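Local atomic coordinates of ABC transporter, periplasmic substrate-binding protein (Thermotoga maritima, PDB entry 2HPG), a protein that probably binds a small solute in the periplasm and hands it to a tripartite ATP-independent (TRAP) transporter in the membrane. Residues I258-S261 with L262-K266; E171-S175 with L176-P180; G210-Y213 with E214-K217. All coordinates share one frame; numbering follows the deposited sequence.

Contact 1 of 3, residues I258-S261 with L262-K266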
ATOM      1  N   ILE A 258       1.562   3.202 -12.442  1.00 19.17           N
ATOM      2  CA  ILE A 258       2.682   4.143 -12.531  0.50 19.26           C
ATOM      3  C   ILE A 258       2.138   5.582 -12.552  1.00 19.27           C
ATOM      4  O   ILE A 258       2.627   6.483 -11.882  1.00 19.33           O
ATOM      5  CB  ILE A 258       3.498   3.948 -13.849  0.50 18.98           C
ATOM      6  CG1 ILE A 258       4.265   2.605 -13.881  0.50 18.27           C
ATOM      7  CG2 ILE A 258       4.471   5.123 -14.034  0.50 18.89           C
ATOM      8  CD1 ILE A 258       4.657   2.100 -15.327  0.60 17.91           C
ATOM      9  N   GLU A 259       1.144   5.796 -13.393  1.00 20.09           N
ATOM     10  CA  GLU A 259       0.589   7.146 -13.572  1.00 20.18           C
ATOM     11  C   GLU A 259       0.017   7.738 -12.276  1.00 19.51           C
ATOM     12  O   GLU A 259       0.332   8.883 -11.920  1.00 19.27           O
ATOM     13  CB  GLU A 259      -0.491   7.115 -14.650  1.00 20.95           C
ATOM     14  CG  GLU A 259      -1.096   8.453 -15.011  1.00 22.99           C
ATOM     15  CD  GLU A 259      -2.295   8.331 -15.961  1.00 25.57           C
ATOM     16  OE1 GLU A 259      -2.667   7.197 -16.342  1.00 34.97           O
ATOM     17  OE2 GLU A 259      -2.876   9.380 -16.330  1.00 32.94           O
ATOM     18  N   VAL A 260      -0.844   6.997 -11.584  1.00 18.16           N
ATOM     19  CA  VAL A 260      -1.439   7.550 -10.356  1.00 17.69           C
ATOM     20  C   VAL A 260      -0.416   7.614  -9.210  1.00 16.77           C
ATOM     21  O   VAL A 260      -0.442   8.529  -8.414  1.00 17.11           O
ATOM     22  CB  VAL A 260      -2.740   6.819  -9.947  1.00 17.67           C
ATOM     23  CG1 VAL A 260      -2.467   5.396  -9.454  1.00 16.80           C
ATOM     24  CG2 VAL A 260      -3.520   7.668  -8.909  1.00 17.05           C
ATOM     25  N   SER A 261       0.516   6.674  -9.146  1.00 16.95           N
ATOM     26  CA  SER A 261       1.573   6.700  -8.131  1.00 16.69           C
ATOM     27  C   SER A 261       2.405   7.976  -8.156  1.00 16.52           C
ATOM     28  O   SER A 261       2.709   8.563  -7.114  1.00 17.02           O
ATOM     29  CB  SER A 261       2.501   5.512  -8.331  1.00 16.94           C
ATOM     30  OG  SER A 261       1.805   4.299  -8.196  1.00 18.29           O
ATOM     31  N   LEU A 262       2.763   8.420  -9.349  1.00 17.42           N
ATOM     32  CA  LEU A 262       3.557   9.633  -9.509  1.00 17.93           C
ATOM     33  C   LEU A 262       2.742  10.873  -9.252  1.00 18.30           C
ATOM     34  O   LEU A 262       3.268  11.832  -8.723  1.00 17.18           O
ATOM     35  CB  LEU A 262       4.144   9.714 -10.905  1.00 18.51           C
ATOM     36  CG  LEU A 262       5.309   8.754 -11.137  1.00 18.48           C
ATOM     37  CD1 LEU A 262       5.536   8.636 -12.619  1.00 20.55           C
ATOM     38  CD2 LEU A 262       6.555   9.232 -10.455  1.00 18.54           C
ATOM     39  N   LYS A 263       1.474  10.878  -9.660  1.00 19.04           N
ATOM     40  CA  LYS A 263       0.590  12.010  -9.361  1.00 19.10           C
ATOM     41  C   LYS A 263       0.400  12.160  -7.850  1.00 18.28           C
ATOM     42  O   LYS A 263       0.472  13.259  -7.298  1.00 18.16           O
ATOM     43  CB  LYS A 263      -0.768  11.835 -10.042  1.00 19.99           C
ATOM     44  CG  LYS A 263      -1.573  13.129 -10.185  1.00 20.76           C
ATOM     45  CD  LYS A 263      -3.008  12.892 -10.647  1.00 22.22           C
ATOM     46  CE  LYS A 263      -3.677  14.236 -11.032  1.00 26.12           C
ATOM     47  NZ  LYS A 263      -5.162  14.158 -11.185  1.00 28.29           N
ATOM     48  N   ILE A 264       0.154  11.050  -7.185  1.00 17.29           N
ATOM     49  CA  ILE A 264       0.079  11.020  -5.728  1.00 16.85           C
ATOM     50  C   ILE A 264       1.374  11.556  -5.094  1.00 17.35           C
ATOM     51  O   ILE A 264       1.330  12.469  -4.267  1.00 17.80           O
ATOM     52  CB  ILE A 264      -0.259   9.599  -5.187  1.00 16.27           C
ATOM     53  CG1 ILE A 264      -1.708   9.229  -5.489  1.00 15.55           C
ATOM     54  CG2 ILE A 264      -0.061   9.535  -3.679  1.00 16.76           C
ATOM     55  CD1 ILE A 264      -2.076   7.816  -5.084  1.00 15.68           C
HETATM   56  N   MSE A 265       2.519  10.995  -5.472  1.00 17.66           N
HETATM   57  CA  MSE A 265       3.787  11.309  -4.810  1.00 17.52           C
HETATM   58  C   MSE A 265       4.409  12.643  -5.163  1.00 17.74           C
HETATM   59  O   MSE A 265       5.153  13.191  -4.356  1.00 17.20           O
HETATM   60  CB  MSE A 265       4.819  10.201  -5.078  1.00 17.91           C
HETATM   61  CG  MSE A 265       4.634   9.000  -4.218  1.00 15.96           C
HETATM   62 SE   MSE A 265       6.060   7.717  -4.466  0.80 19.55          SE
HETATM   63  CE  MSE A 265       5.818   7.357  -6.367  1.00 14.18           C
ATOM     64  N   LYS A 266       4.129  13.141  -6.367  1.00 18.23           N
ATOM     65  CA  LYS A 266       4.739  14.362  -6.889  1.00 18.81           C
ATOM     66  C   LYS A 266       3.802  15.568  -6.811  1.00 19.39           C
ATOM     67  O   LYS A 266       4.281  16.692  -6.803  1.00 19.21           O
ATOM     68  CB  LYS A 266       5.196  14.165  -8.335  1.00 19.00           C
ATOM     69  CG  LYS A 266       6.388  13.212  -8.471  1.00 18.72           C
ATOM     70  CD  LYS A 266       6.719  12.918  -9.951  1.00 21.51           C
ATOM     71  CE  LYS A 266       7.187  14.132 -10.752  1.00 25.49           C
ATOM     72  NZ  LYS A 266       8.505  14.669 -10.311  1.00 27.78           N
TER
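Main-chain hydrogen bonds join Ile258, Glu259, Val260 and Ser261 to the residues four places further on, Leu262, Lys263, Ile264 and Met265. Ile264 N reaches Val260 O at 2.9 Å, with an N-H...O angle of 170°, the straightest of the four. Met265 N lies equally close to Ser261 O, at 2.9 Å. The bond from Leu262 N to Ile258 O is longer, at 3.2 Å.

Apolar contacts follow the same four-residue spacing. Ile258 and Leu262 lie alongside each other and point the same way, with CG2 of Ile258 3.9 Å from CD1 of Leu262; this holds for one of two conformers of Ile258 and is tentative. On another face Val260 and Ile264 form a second side-by-side pair, CG2 of Val260 lying 4.1 Å from CD1 of Ile264. Val260 places CG1 between its backbone N and carbonyl carbon (chi1 70°), which turns CG2 along the helix to meet Ile264. Replacing Ile264 by an alanine would probably open a gap beside Val260 CG2 and cost the packing against Tyr23 of helix 22-37.

A third kind of contact sets carbon against carbonyl oxygen. CG1 of Ile264 sits 3.3 Å from Val260 O. The selenomethionine Met265 bends at chi3 (-60°), which folds its CE back to 3.4 Å from Ser261 O.

Polar side-chain ends look elsewhere: Ser261 OG bonds to Gly257 O within the helix and to Tyr136 O and Val138 N of strand 130-146, while Glu259 pairs with Lys29 in a salt bridge. Helix 101-112 adjoins Ile258, Ser261 and Met265. The regular i to i+4 bonding with matched side-chain pairs is that of an alpha helix, here within the long helix 243-278 of the periplasmic binding protein fold.

Contact 2 of 3, residues E171-S175 with L176-P180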
ATOM      1  N   GLU A 171       4.341  -4.748  13.939  1.00 21.45           N
ATOM      2  CA  GLU A 171       5.731  -4.986  14.347  1.00 21.92           C
ATOM      3  C   GLU A 171       6.649  -3.852  13.950  1.00 21.80           C
ATOM      4  O   GLU A 171       7.560  -3.530  14.683  1.00 22.02           O
ATOM      5  CB  GLU A 171       6.251  -6.274  13.712  1.00 22.95           C
ATOM      6  CG  GLU A 171       5.511  -7.509  14.172  1.00 26.51           C
ATOM      7  CD  GLU A 171       5.834  -7.892  15.592  1.00 30.68           C
ATOM      8  OE1 GLU A 171       6.899  -7.463  16.106  1.00 31.35           O
ATOM      9  OE2 GLU A 171       5.009  -8.622  16.202  1.00 35.59           O
ATOM     10  N   SER A 172       6.413  -3.266  12.780  1.00 21.72           N
ATOM     11  CA  SER A 172       7.145  -2.085  12.337  1.00 21.79           C
ATOM     12  C   SER A 172       6.987  -0.900  13.308  1.00 21.97           C
ATOM     13  O   SER A 172       7.984  -0.338  13.771  1.00 21.92           O
ATOM     14  CB  SER A 172       6.683  -1.682  10.936  1.00 21.97           C
ATOM     15  OG  SER A 172       7.175  -2.595   9.971  1.00 20.90           O
ATOM     16  N   ILE A 173       5.744  -0.536  13.615  1.00 21.79           N
ATOM     17  CA  ILE A 173       5.468   0.596  14.505  1.00 21.75           C
ATOM     18  C   ILE A 173       5.964   0.338  15.919  1.00 22.50           C
ATOM     19  O   ILE A 173       6.469   1.256  16.605  1.00 22.77           O
ATOM     20  CB  ILE A 173       3.962   0.956  14.518  1.00 21.56           C
ATOM     21  CG1 ILE A 173       3.531   1.507  13.148  1.00 20.30           C
ATOM     22  CG2 ILE A 173       3.650   1.961  15.609  1.00 20.58           C
ATOM     23  CD1 ILE A 173       4.429   2.601  12.591  1.00 19.41           C
ATOM     24  N   ARG A 174       5.845  -0.911  16.354  1.00 22.70           N
ATOM     25  CA  ARG A 174       6.439  -1.333  17.631  1.00 23.27           C
ATOM     26  C   ARG A 174       7.964  -1.186  17.647  1.00 22.77           C
ATOM     27  O   ARG A 174       8.528  -0.712  18.614  1.00 22.48           O
ATOM     28  CB  ARG A 174       6.039  -2.774  17.958  1.00 23.04           C
ATOM     29  CG  ARG A 174       6.475  -3.243  19.321  1.00 23.51           C
ATOM     30  CD  ARG A 174       5.923  -4.628  19.593  1.00 25.75           C
ATOM     31  NE  ARG A 174       6.485  -5.249  20.795  1.00 30.22           N
ATOM     32  CZ  ARG A 174       7.651  -5.904  20.844  1.00 31.66           C
ATOM     33  NH1 ARG A 174       8.421  -6.001  19.770  1.00 32.95           N
ATOM     34  NH2 ARG A 174       8.063  -6.463  21.988  1.00 30.85           N
ATOM     35  N   SER A 175       8.631  -1.588  16.576  1.00 22.84           N
ATOM     36  CA  SER A 175      10.084  -1.502  16.525  1.00 23.42           C
ATOM     37  C   SER A 175      10.601  -0.051  16.496  1.00 23.56           C
ATOM     38  O   SER A 175      11.696   0.226  16.997  1.00 23.57           O
ATOM     39  CB  SER A 175      10.617  -2.264  15.318  1.00 23.92           C
ATOM     40  OG  SER A 175      10.430  -1.492  14.147  1.00 26.27           O
ATOM     41  N   LEU A 176       9.819   0.866  15.915  1.00 23.38           N
ATOM     42  CA  LEU A 176      10.164   2.305  15.896  1.00 22.88           C
ATOM     43  C   LEU A 176      10.066   2.963  17.267  1.00 22.94           C
ATOM     44  O   LEU A 176      10.710   3.981  17.517  1.00 23.71           O
ATOM     45  CB  LEU A 176       9.277   3.060  14.909  1.00 22.50           C
ATOM     46  CG  LEU A 176       9.459   2.669  13.447  1.00 22.62           C
ATOM     47  CD1 LEU A 176       8.670   3.592  12.511  1.00 21.97           C
ATOM     48  CD2 LEU A 176      10.923   2.648  13.081  1.00 20.87           C
ATOM     49  N   GLY A 177       9.255   2.392  18.146  1.00 22.96           N
ATOM     50  CA  GLY A 177       9.233   2.783  19.564  1.00 22.25           C
ATOM     51  C   GLY A 177       7.868   2.973  20.177  1.00 22.27           C
ATOM     52  O   GLY A 177       7.760   3.262  21.371  1.00 21.82           O
ATOM     53  N   ALA A 178       6.812   2.792  19.377  1.00 21.89           N
ATOM     54  CA  ALA A 178       5.444   3.018  19.831  1.00 21.33           C
ATOM     55  C   ALA A 178       4.739   1.741  20.302  1.00 20.78           C
ATOM     56  O   ALA A 178       5.243   0.647  20.108  1.00 21.01           O
ATOM     57  CB  ALA A 178       4.638   3.644  18.708  1.00 21.05           C
ATOM     58  N   ILE A 179       3.569   1.923  20.917  1.00 19.90           N
ATOM     59  CA  ILE A 179       2.608   0.846  21.141  1.00 20.53           C
ATOM     60  C   ILE A 179       1.630   0.850  19.960  1.00 20.60           C
ATOM     61  O   ILE A 179       0.779   1.745  19.876  1.00 20.09           O
ATOM     62  CB  ILE A 179       1.787   1.074  22.422  1.00 19.82           C
ATOM     63  CG1 ILE A 179       2.690   1.193  23.642  1.00 22.04           C
ATOM     64  CG2 ILE A 179       0.770  -0.062  22.656  1.00 19.49           C
ATOM     65  CD1 ILE A 179       1.970   1.850  24.820  1.00 21.19           C
ATOM     66  N   PRO A 180       1.728  -0.148  19.050  1.00 20.70           N
ATOM     67  CA  PRO A 180       0.758  -0.210  17.965  1.00 20.57           C
ATOM     68  C   PRO A 180      -0.636  -0.620  18.446  1.00 20.68           C
ATOM     69  O   PRO A 180      -0.766  -1.439  19.347  1.00 19.61           O
ATOM     70  CB  PRO A 180       1.349  -1.263  17.028  1.00 20.56           C
ATOM     71  CG  PRO A 180       2.109  -2.176  17.961  1.00 20.91           C
ATOM     72  CD  PRO A 180       2.705  -1.254  18.976  1.00 20.94           C
TER
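Pro180 supplies the ring of this contact, and it meets Arg174 through its CD and CG corner: CD is 3.8 Å and CG 4.0 Å from Arg174 CB. The contact is thus with the aliphatic root of the arginine, whose chain runs extended from CG to NE. Among the planar carbonyl groups, Ser172 O accepts two donors, both tilted moderately from its plane. Leu176 N comes from four residues on at 3.1 Å, and the hydroxyl of Ser175 gives a bond of 2.7 Å from OG to the same oxygen. That second grip depends on chi1 of 78°, which sets OG between the backbone N and the carbonyl carbon, from where it turns back to Ser172 O.

Beyond this turn the chain leaves helical geometry at Gly177. Ala178 N bonds to Ile173 O at 3.2 Å, and Gly177 N makes weak bonds to Ile173 O and Arg174 O. Gly177 has phi 135°, where a side chain would be jammed against the preceding carbonyl oxygen. CG2 of Ile173 and CB of Ala178 meet at 3.7 Å, and Arg174 CA points its hydrogen almost straight (177°) at Ala178 O.

Phe144 and His224 lie against Ile173 and Leu176. Positive phi at Gly177 with bonds from Ala178 N to Ile173 O and, weakly, from Gly177 N to Arg174 O is a Schellman motif, with the Ile173-Ala178 contact packed across it, between helix 167-176 and strand 179-181 of a beta-alpha-beta unit.

Contact 3 of 3, residues G210-Y213 with E214-K217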
ATOM      1  N   GLY A 210     -10.010  12.846   6.322  1.00 16.08           N
ATOM      2  CA  GLY A 210     -10.628  12.431   7.583  1.00 16.07           C
ATOM      3  C   GLY A 210     -10.883  13.546   8.594  1.00 16.30           C
ATOM      4  O   GLY A 210     -11.400  13.271   9.710  1.00 15.67           O
ATOM      5  N   GLY A 211     -10.499  14.781   8.240  1.00 15.43           N
ATOM      6  CA  GLY A 211     -10.598  15.934   9.129  1.00 15.44           C
ATOM      7  C   GLY A 211      -9.850  15.727  10.418  1.00 15.88           C
ATOM      8  O   GLY A 211     -10.194  16.294  11.452  1.00 16.25           O
ATOM      9  N   LEU A 212      -8.804  14.919  10.373  1.00 15.95           N
ATOM     10  CA  LEU A 212      -8.090  14.570  11.607  1.00 16.24           C
ATOM     11  C   LEU A 212      -7.269  15.740  12.176  1.00 16.04           C
ATOM     12  O   LEU A 212      -6.878  15.719  13.330  1.00 16.37           O
ATOM     13  CB  LEU A 212      -7.210  13.339  11.368  1.00 15.98           C
ATOM     14  CG  LEU A 212      -8.000  12.034  11.265  1.00 16.12           C
ATOM     15  CD1 LEU A 212      -7.088  10.908  10.721  1.00 19.18           C
ATOM     16  CD2 LEU A 212      -8.635  11.655  12.622  1.00 15.94           C
ATOM     17  N   TYR A 213      -7.054  16.777  11.376  1.00 16.71           N
ATOM     18  CA  TYR A 213      -6.417  18.000  11.843  1.00 17.04           C
ATOM     19  C   TYR A 213      -7.207  18.700  12.963  1.00 16.98           C
ATOM     20  O   TYR A 213      -6.652  19.513  13.696  1.00 16.97           O
ATOM     21  CB  TYR A 213      -6.203  18.973  10.675  1.00 17.69           C
ATOM     22  CG  TYR A 213      -7.438  19.204   9.843  1.00 17.18           C
ATOM     23  CD1 TYR A 213      -8.436  20.078  10.258  1.00 17.70           C
ATOM     24  CD2 TYR A 213      -7.598  18.556   8.632  1.00 16.56           C
ATOM     25  CE1 TYR A 213      -9.572  20.282   9.488  1.00 17.49           C
ATOM     26  CE2 TYR A 213      -8.736  18.745   7.869  1.00 17.91           C
ATOM     27  CZ  TYR A 213      -9.712  19.619   8.293  1.00 18.03           C
ATOM     28  OH  TYR A 213     -10.838  19.798   7.513  1.00 18.19           O
ATOM     29  N   GLU A 214      -8.475  18.356  13.112  1.00 17.01           N
ATOM     30  CA  GLU A 214      -9.289  18.881  14.224  1.00 17.83           C
ATOM     31  C   GLU A 214      -8.843  18.324  15.581  1.00 18.37           C
ATOM     32  O   GLU A 214      -9.090  18.943  16.622  1.00 18.21           O
ATOM     33  CB  GLU A 214     -10.757  18.561  14.004  1.00 18.06           C
ATOM     34  CG  GLU A 214     -11.397  19.183  12.775  1.00 19.48           C
ATOM     35  CD  GLU A 214     -11.689  20.682  12.895  1.00 22.83           C
ATOM     36  OE1 GLU A 214     -11.389  21.266  13.953  1.00 21.06           O
ATOM     37  OE2 GLU A 214     -12.233  21.270  11.921  1.00 21.61           O
ATOM     38  N   VAL A 215      -8.184  17.161  15.587  1.00 18.13           N
ATOM     39  CA  VAL A 215      -7.874  16.469  16.865  1.00 18.11           C
ATOM     40  C   VAL A 215      -6.409  16.089  17.059  1.00 18.44           C
ATOM     41  O   VAL A 215      -6.015  15.697  18.155  1.00 19.12           O
ATOM     42  CB  VAL A 215      -8.805  15.224  17.061  1.00 18.09           C
ATOM     43  CG1 VAL A 215     -10.186  15.674  17.494  1.00 18.15           C
ATOM     44  CG2 VAL A 215      -8.857  14.308  15.777  1.00 16.78           C
ATOM     45  N   LEU A 216      -5.618  16.185  15.987  1.00 18.58           N
ATOM     46  CA  LEU A 216      -4.189  15.968  16.021  1.00 18.89           C
ATOM     47  C   LEU A 216      -3.503  17.200  15.402  1.00 19.40           C
ATOM     48  O   LEU A 216      -3.924  17.718  14.375  1.00 18.58           O
ATOM     49  CB  LEU A 216      -3.825  14.683  15.254  1.00 18.60           C
ATOM     50  CG  LEU A 216      -4.376  13.352  15.771  1.00 17.81           C
ATOM     51  CD1 LEU A 216      -4.379  12.279  14.653  1.00 16.23           C
ATOM     52  CD2 LEU A 216      -3.548  12.847  16.986  1.00 15.13           C
ATOM     53  N   LYS A 217      -2.440  17.658  16.049  1.00 20.30           N
ATOM     54  CA  LYS A 217      -1.757  18.890  15.659  1.00 20.13           C
ATOM     55  C   LYS A 217      -0.530  18.668  14.776  1.00 19.78           C
ATOM     56  O   LYS A 217      -0.269  19.476  13.876  1.00 18.43           O
ATOM     57  CB  LYS A 217      -1.352  19.691  16.902  1.00 20.39           C
ATOM     58  CG  LYS A 217      -0.451  20.887  16.586  1.00 21.23           C
ATOM     59  CD  LYS A 217      -0.329  21.825  17.757  1.00 23.32           C
ATOM     60  CE  LYS A 217       0.786  22.865  17.510  1.00 24.76           C
ATOM     61  NZ  LYS A 217       0.814  23.921  18.564  1.00 27.03           N
TER
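Leu212 O is gripped by two backbone donors, Val215 N at 3.0 Å and Leu216 N also at 3.0 Å. They arrive from different directions. Val215 N stands well above the carbonyl plane, 54° out of it, whereas Leu216 N lies almost in line with the C=O bond. The i to i+3 pattern is repeated one residue earlier, where Glu214 N bonds to Gly211 O at 3.2 Å, also from above the plane. Such bonds to the third residue along are the signature of a tight 3-10 turn.

Side chains fill in round this backbone. Tyr213 and Glu214 lie alongside one another and point the same way, with ring and carboxylate planes 42° apart. CE1 of Tyr213 is 3.7 Å from Glu214 OE2 and 3.9 Å from Glu214 CG. The Tyr213 torsion (chi1 50°) sets CG between backbone N and carbonyl carbon, folding the ring back over its own turn; the carbonyl carbon of Gly211 accordingly lies over one face, offset toward the rim. Leu212 and Val215 cross obliquely, CD2 to CG2 at 4.1 Å, and Val215 CG2 also approaches Leu212 O at 3.4 Å.

Tyr189 of helix 188-193 adjoins Leu212, Glu214 and Val215. Asn147 bonds to Val215 O and Lys217 N, so its amide spans the exit from the turn. Gly211, with positive phi, completes a Schellman motif after helix 204-209. The turn is held by main-chain bonds, with one oxygen shared by two N-H groups, while the side chains contribute van der Waals contacts that pack the turn without charge pairing between the two segments.

How the contacts relate
Contact 1 lies nearest the chain's middle, its centre about 13 Å away, against about 18 Å for contact 2 and 22 Å for contact 3. All three are partly buried, and no two touch. Contacts 1 and 2 sit on opposite sides of the centre; strand 130-146 adjoins both, while strand 218-234 packs on contact 2 and follows contact 3. Contact 1, inside a helix, combines repeated backbone bonds with apolar pairs. Contact 2 spans the passage from helix 167-176 into strand 179-181, whose start it includes, and adds a serine hydroxyl to its glycine cap. Contact 3 follows helix 204-209, also with a positive-phi glycine, and centres on a shared carbonyl.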